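Local structure of TetR-family transcriptional regulator (Streptomyces coelicolor A3, 2QIB) at residues G93-F98 with S158-T163; D74-P79 with D126-A131. The protein probably binds DNA as a dimeric transcriptional regulator of the TetR family, pairing a helix-turn-helix domain with an all-helical C-terminal domain. All blocks are in the same frame, centred on the assembly; numbering follows the deposited sequence.

Both contacts belong to the helical body of the subunit, and their centres lie about 12 Å apart. Along the chain their segments alternate: residues 74-79 run from the end region of helix 57-75 into the loop before helix 84-101, which carries 93-98, while 126-131 and 158-163 lie on the successive helices 119-140 and 147-168. Two salt bridges tie the contacts together, R94 NH2 meeting E78 OE1 at 2.8 Å and E161 OE2 meeting R129 NE at 2.7 Å. A bound hexaethylene glycol, probably from the crystallisation liquor, comes within about 3 Å of the E161 side chain and about 4 Å of that of V128, which is consistent with a pocket between the contacts.

Contact 1: G93-F98 with S158-T163; sequences GRYFDF and SLAEST
Y95 reaches from helix 84-101 to the backbone of helix 147-168, where its OH donates a 2.9 Å hydrogen bond to A160 O. With CG anti to the backbone N (chi1 171°), the phenol extends across the gap between helices whose local axes come no closer than 11.8 Å. The carbonyl oxygen lies at the ring edge, in its plane, whereas the hydroxyl approaches from above the carbonyl plane, at a C=O...O angle of 103°, away from either lone pair. Beside this polar link, Y95 CE2 packs 4.3 Å from A160 CB. Two long helices of the TetR-type C-terminal domain are thus bridged by aromatic side chains, their local directions differing by 44°. F96 makes the second bridge: its ring points an edge at T163, CZ lying 4.3 Å from CG2, and also meets W167 edge-to-face. T163 turns its hydroxyl back along its own helix, so that OG1 donates to L159 O at 2.9 Å; T163 N reaches that same oxygen from the opposite face of the carbonyl plane. Beyond T163 lies the second subunit, whose S155 packs on T163 and L159, while the hydroxyls of S158 and S162 pair with S162 and S158 of that other chain.

Contact 2: D74-P79 with D126-A131; sequences DRFVEP and DSVRQA
The ring of F76 meets helix 119-140 with one side of its rim, using CD2, CE2 and CZ against V128 and A131. CE2 comes 3.5 Å from V128 O, which lies near the ring plane at the edge, so a weakly polarised C-H, rather than the pi cloud, faces the carbonyl oxygen. The V128 side chain crosses that of F76 at about a right angle and offers a single methyl: CG1, held anti to the backbone N of V128 (chi1 -179°), is the branch turned to the ring, 3.7 Å from F76 CE2 and 3.9 Å from F76 CZ. One turn later the backbone carbon A131 C lies oblique to the ring, 4.0 Å from F76 CD2, and A131 CB lies 4.2 Å from the same CD2. An alanine in place of F76 is likely to leave the V128 methyl and A131 CB without their aromatic neighbour and open a gap beside the helix. On the same helix, R129 NH1 bridges to D126 OD1 at 2.9 Å, with the carboxylate oxygen in the guanidinium plane. F76, near the C-terminal end of helix 57-75, wedges its ring between two helices, touching V91 of helix 84-101 as well as A132 and Q135 of helix 119-140; V128 and A131 in turn pack against S69, L72 and A73 of helix 57-75.

Contact 1: G93-F98 with S158-T163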
loop_
_atom_site.group_PDB
_atom_site.type_symbol
_atom_site.label_atom_id
_atom_site.label_comp_id
_atom_site.label_asym_id
_atom_site.label_seq_id
_atom_site.Cartn_x
_atom_site.Cartn_y
_atom_site.Cartn_z
ATOM N N GLY A 93 18.232 1.777 -1.018
ATOM C CA GLY A 93 19.206 1.200 -0.050
ATOM C C GLY A 93 19.016 1.792 1.331
ATOM O O GLY A 93 18.992 1.068 2.338
ATOM N N ARG A 94 18.918 3.114 1.384
ATOM C CA ARG A 94 18.721 3.813 2.666
ATOM C C ARG A 94 17.345 3.488 3.289
ATOM O O ARG A 94 17.225 3.333 4.519
ATOM C CB ARG A 94 18.890 5.312 2.469
ATOM C CG ARG A 94 20.369 5.695 2.093
ATOM C CD ARG A 94 20.639 7.183 2.344
ATOM N NE ARG A 94 19.881 8.044 1.439
ATOM C CZ ARG A 94 20.251 8.391 0.201
ATOM N NH1 ARG A 94 21.373 7.913 -0.376
ATOM N NH2 ARG A 94 19.473 9.205 -0.482
ATOM N N TYR A 95 16.336 3.355 2.426
ATOM C CA TYR A 95 14.999 2.996 2.853
ATOM C C TYR A 95 14.987 1.614 3.504
ATOM O O TYR A 95 14.525 1.467 4.637
ATOM C CB TYR A 95 14.033 3.091 1.665
ATOM C CG TYR A 95 12.642 2.523 1.931
ATOM C CD1 TYR A 95 11.860 2.977 3.007
ATOM C CD2 TYR A 95 12.095 1.551 1.079
ATOM C CE1 TYR A 95 10.539 2.480 3.206
ATOM C CE2 TYR A 95 10.788 1.054 1.265
ATOM C CZ TYR A 95 10.024 1.507 2.337
ATOM O OH TYR A 95 8.746 1.052 2.554
ATOM N N PHE A 96 15.591 0.614 2.854
ATOM C CA PHE A 96 15.672 -0.707 3.470
ATOM C C PHE A 96 16.558 -0.754 4.718
ATOM O O PHE A 96 16.273 -1.513 5.656
ATOM C CB PHE A 96 16.064 -1.769 2.436
ATOM C CG PHE A 96 14.850 -2.280 1.644
ATOM C CD1 PHE A 96 14.308 -1.523 0.610
ATOM C CD2 PHE A 96 14.268 -3.484 1.967
ATOM C CE1 PHE A 96 13.191 -1.972 -0.103
ATOM C CE2 PHE A 96 13.124 -3.966 1.262
ATOM C CZ PHE A 96 12.605 -3.210 0.221
ATOM N N ASP A 97 17.608 0.067 4.736
ATOM C CA ASP A 97 18.455 0.180 5.958
ATOM C C ASP A 97 17.535 0.630 7.096
ATOM O O ASP A 97 17.536 0.052 8.197
ATOM C CB ASP A 97 19.521 1.269 5.753
ATOM C CG ASP A 97 20.710 0.804 4.915
ATOM O OD1 ASP A 97 20.832 -0.406 4.601
ATOM O OD2 ASP A 97 21.530 1.691 4.557
ATOM N N PHE A 98 16.747 1.660 6.820
ATOM C CA PHE A 98 15.825 2.199 7.831
ATOM C C PHE A 98 14.844 1.149 8.320
ATOM O O PHE A 98 14.630 0.968 9.520
ATOM C CB PHE A 98 15.059 3.398 7.261
ATOM C CG PHE A 98 14.123 4.033 8.269
ATOM C CD1 PHE A 98 14.577 5.062 9.106
ATOM C CD2 PHE A 98 12.813 3.587 8.386
ATOM C CE1 PHE A 98 13.716 5.628 10.054
ATOM C CE2 PHE A 98 11.939 4.151 9.325
ATOM C CZ PHE A 98 12.382 5.166 10.148
ATOM N N SER A 158 2.819 3.469 -2.081
ATOM C CA SER A 158 2.099 2.367 -1.385
ATOM C C SER A 158 2.726 0.996 -1.670
ATOM O O SER A 158 2.817 0.137 -0.778
ATOM C CB SER A 158 0.620 2.354 -1.792
ATOM O OG SER A 158 -0.005 3.612 -1.451
ATOM N N LEU A 159 3.131 0.787 -2.923
ATOM C CA LEU A 159 3.795 -0.448 -3.349
ATOM C C LEU A 159 5.114 -0.636 -2.550
ATOM O O LEU A 159 5.452 -1.764 -2.110
ATOM C CB LEU A 159 4.122 -0.386 -4.861
ATOM C CG LEU A 159 4.720 -1.696 -5.374
ATOM C CD1 LEU A 159 3.613 -2.773 -5.398
ATOM C CD2 LEU A 159 5.237 -1.448 -6.778
ATOM N N ALA A 160 5.876 0.455 -2.422
ATOM C CA ALA A 160 7.150 0.415 -1.695
ATOM C C ALA A 160 6.966 0.145 -0.183
ATOM O O ALA A 160 7.748 -0.609 0.418
ATOM C CB ALA A 160 7.954 1.701 -1.926
ATOM N N GLU A 161 5.922 0.719 0.428
ATOM C CA GLU A 161 5.539 0.390 1.814
ATOM C C GLU A 161 5.195 -1.108 1.944
ATOM O O GLU A 161 5.684 -1.834 2.824
ATOM C CB GLU A 161 4.289 1.210 2.167
ATOM C CG GLU A 161 4.563 2.648 2.336
ATOM C CD GLU A 161 3.285 3.430 2.724
ATOM O OE1 GLU A 161 2.357 2.837 3.310
ATOM O OE2 GLU A 161 3.246 4.629 2.426
ATOM N N SER A 162 4.340 -1.596 1.052
ATOM C CA SER A 162 3.910 -2.984 1.104
ATOM C C SER A 162 5.077 -3.953 0.934
ATOM O O SER A 162 5.188 -4.961 1.633
ATOM C CB SER A 162 2.892 -3.232 -0.002
ATOM O OG SER A 162 2.369 -4.544 0.143
ATOM N N THR A 163 5.933 -3.641 -0.034
ATOM C CA THR A 163 7.087 -4.475 -0.341
ATOM C C THR A 163 7.988 -4.588 0.890
ATOM O O THR A 163 8.432 -5.693 1.230
ATOM C CB THR A 163 7.845 -3.947 -1.569
ATOM O OG1 THR A 163 7.003 -4.079 -2.732
ATOM C CG2 THR A 163 9.126 -4.723 -1.824
#

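Contact 2: D74-P79 with D126-A131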
loop_
_atom_site.group_PDB
_atom_site.type_symbol
_atom_site.label_atom_id
_atom_site.label_comp_id
_atom_site.label_asym_id
_atom_site.label_seq_id
_atom_site.Cartn_x
_atom_site.Cartn_y
_atom_site.Cartn_z
ATOM N N ASP A 74 14.542 12.506 5.651
ATOM C CA ASP A 74 15.842 13.041 5.270
ATOM C C ASP A 74 16.590 12.066 4.382
ATOM O O ASP A 74 17.330 12.484 3.479
ATOM C CB ASP A 74 16.715 13.346 6.494
ATOM C CG ASP A 74 16.303 14.631 7.184
ATOM O OD1 ASP A 74 15.460 15.386 6.618
ATOM O OD2 ASP A 74 16.831 14.890 8.292
ATOM N N ARG A 75 16.355 10.773 4.602
ATOM C CA ARG A 75 16.992 9.740 3.784
ATOM C C ARG A 75 16.522 9.783 2.342
ATOM O O ARG A 75 17.201 9.264 1.471
ATOM C CB ARG A 75 16.787 8.335 4.372
ATOM C CG ARG A 75 17.581 8.107 5.686
ATOM C CD ARG A 75 17.371 6.677 6.178
ATOM N NE ARG A 75 17.760 6.548 7.576
ATOM C CZ ARG A 75 18.306 5.464 8.125
ATOM N NH1 ARG A 75 18.612 4.390 7.388
ATOM N NH2 ARG A 75 18.559 5.467 9.433
ATOM N N PHE A 76 15.363 10.396 2.089
ATOM C CA PHE A 76 14.843 10.519 0.703
ATOM C C PHE A 76 15.593 11.543 -0.163
ATOM O O PHE A 76 15.418 11.571 -1.390
ATOM C CB PHE A 76 13.358 10.899 0.707
ATOM C CG PHE A 76 12.453 9.868 1.343
ATOM C CD1 PHE A 76 12.787 8.521 1.390
ATOM C CD2 PHE A 76 11.244 10.276 1.881
ATOM C CE1 PHE A 76 11.904 7.584 1.948
ATOM C CE2 PHE A 76 10.366 9.353 2.452
ATOM C CZ PHE A 76 10.709 8.012 2.486
ATOM N N VAL A 77 16.403 12.395 0.471
ATOM C CA VAL A 77 17.044 13.490 -0.240
ATOM C C VAL A 77 18.248 12.924 -0.970
ATOM O O VAL A 77 19.094 12.283 -0.350
ATOM C CB VAL A 77 17.458 14.638 0.715
ATOM C CG1 VAL A 77 18.178 15.734 -0.087
ATOM C CG2 VAL A 77 16.212 15.209 1.417
ATOM N N GLU A 78 18.316 13.169 -2.280
ATOM C CA GLU A 78 19.334 12.551 -3.163
ATOM C C GLU A 78 19.642 13.546 -4.279
ATOM O O GLU A 78 18.722 14.131 -4.836
ATOM C CB GLU A 78 18.764 11.248 -3.762
ATOM C CG GLU A 78 19.717 10.492 -4.714
ATOM C CD GLU A 78 20.995 9.971 -4.033
ATOM O OE1 GLU A 78 20.989 9.722 -2.812
ATOM O OE2 GLU A 78 22.019 9.769 -4.736
ATOM N N PRO A 79 20.941 13.793 -4.576
ATOM C CA PRO A 79 21.304 14.769 -5.614
ATOM C C PRO A 79 20.678 14.443 -6.965
ATOM O O PRO A 79 20.557 13.261 -7.338
ATOM C CB PRO A 79 22.834 14.632 -5.721
ATOM C CG PRO A 79 23.244 14.102 -4.420
ATOM C CD PRO A 79 22.130 13.183 -3.967
ATOM N N ASP A 126 1.736 9.996 7.265
ATOM C CA ASP A 126 1.382 10.700 6.025
ATOM C C ASP A 126 2.410 11.728 5.586
ATOM O O ASP A 126 2.607 11.922 4.379
ATOM C CB ASP A 126 0.029 11.372 6.167
ATOM C CG ASP A 126 -1.085 10.399 6.046
ATOM O OD1 ASP A 126 -0.893 9.357 5.390
ATOM O OD2 ASP A 126 -2.157 10.673 6.597
ATOM N N SER A 127 3.042 12.402 6.549
ATOM C CA SER A 127 4.046 13.415 6.236
ATOM C C SER A 127 5.279 12.775 5.567
ATOM O O SER A 127 5.899 13.373 4.689
ATOM C CB SER A 127 4.436 14.225 7.480
ATOM O OG SER A 127 5.308 13.491 8.318
ATOM N N VAL A 128 5.616 11.552 5.985
ATOM C CA VAL A 128 6.702 10.780 5.335
ATOM C C VAL A 128 6.304 10.401 3.883
ATOM O O VAL A 128 7.098 10.584 2.947
ATOM C CB VAL A 128 7.110 9.523 6.153
ATOM C CG1 VAL A 128 8.259 8.773 5.460
ATOM C CG2 VAL A 128 7.508 9.901 7.586
ATOM N N ARG A 129 5.073 9.913 3.701
ATOM C CA ARG A 129 4.580 9.587 2.364
ATOM C C ARG A 129 4.620 10.818 1.464
ATOM O O ARG A 129 5.072 10.744 0.310
ATOM C CB ARG A 129 3.156 9.057 2.438
ATOM C CG ARG A 129 3.068 7.723 3.136
ATOM C CD ARG A 129 1.595 7.349 3.306
ATOM N NE ARG A 129 1.476 6.006 3.849
ATOM C CZ ARG A 129 0.589 5.652 4.754
ATOM N NH1 ARG A 129 -0.245 6.574 5.268
ATOM N NH2 ARG A 129 0.573 4.399 5.192
ATOM N N GLN A 130 4.167 11.952 1.997
ATOM C CA GLN A 130 4.238 13.189 1.234
ATOM C C GLN A 130 5.693 13.643 0.938
ATOM O O GLN A 130 5.975 14.114 -0.150
ATOM C CB GLN A 130 3.432 14.284 1.963
ATOM C CG GLN A 130 3.524 15.634 1.288
ATOM C CD GLN A 130 2.736 15.704 -0.012
ATOM O OE1 GLN A 130 1.947 14.809 -0.333
ATOM N NE2 GLN A 130 2.914 16.796 -0.748
ATOM N N ALA A 131 6.615 13.483 1.887
ATOM C CA ALA A 131 8.037 13.791 1.661
ATOM C C ALA A 131 8.602 12.963 0.501
ATOM O O ALA A 131 9.313 13.507 -0.376
ATOM C CB ALA A 131 8.848 13.529 2.923
#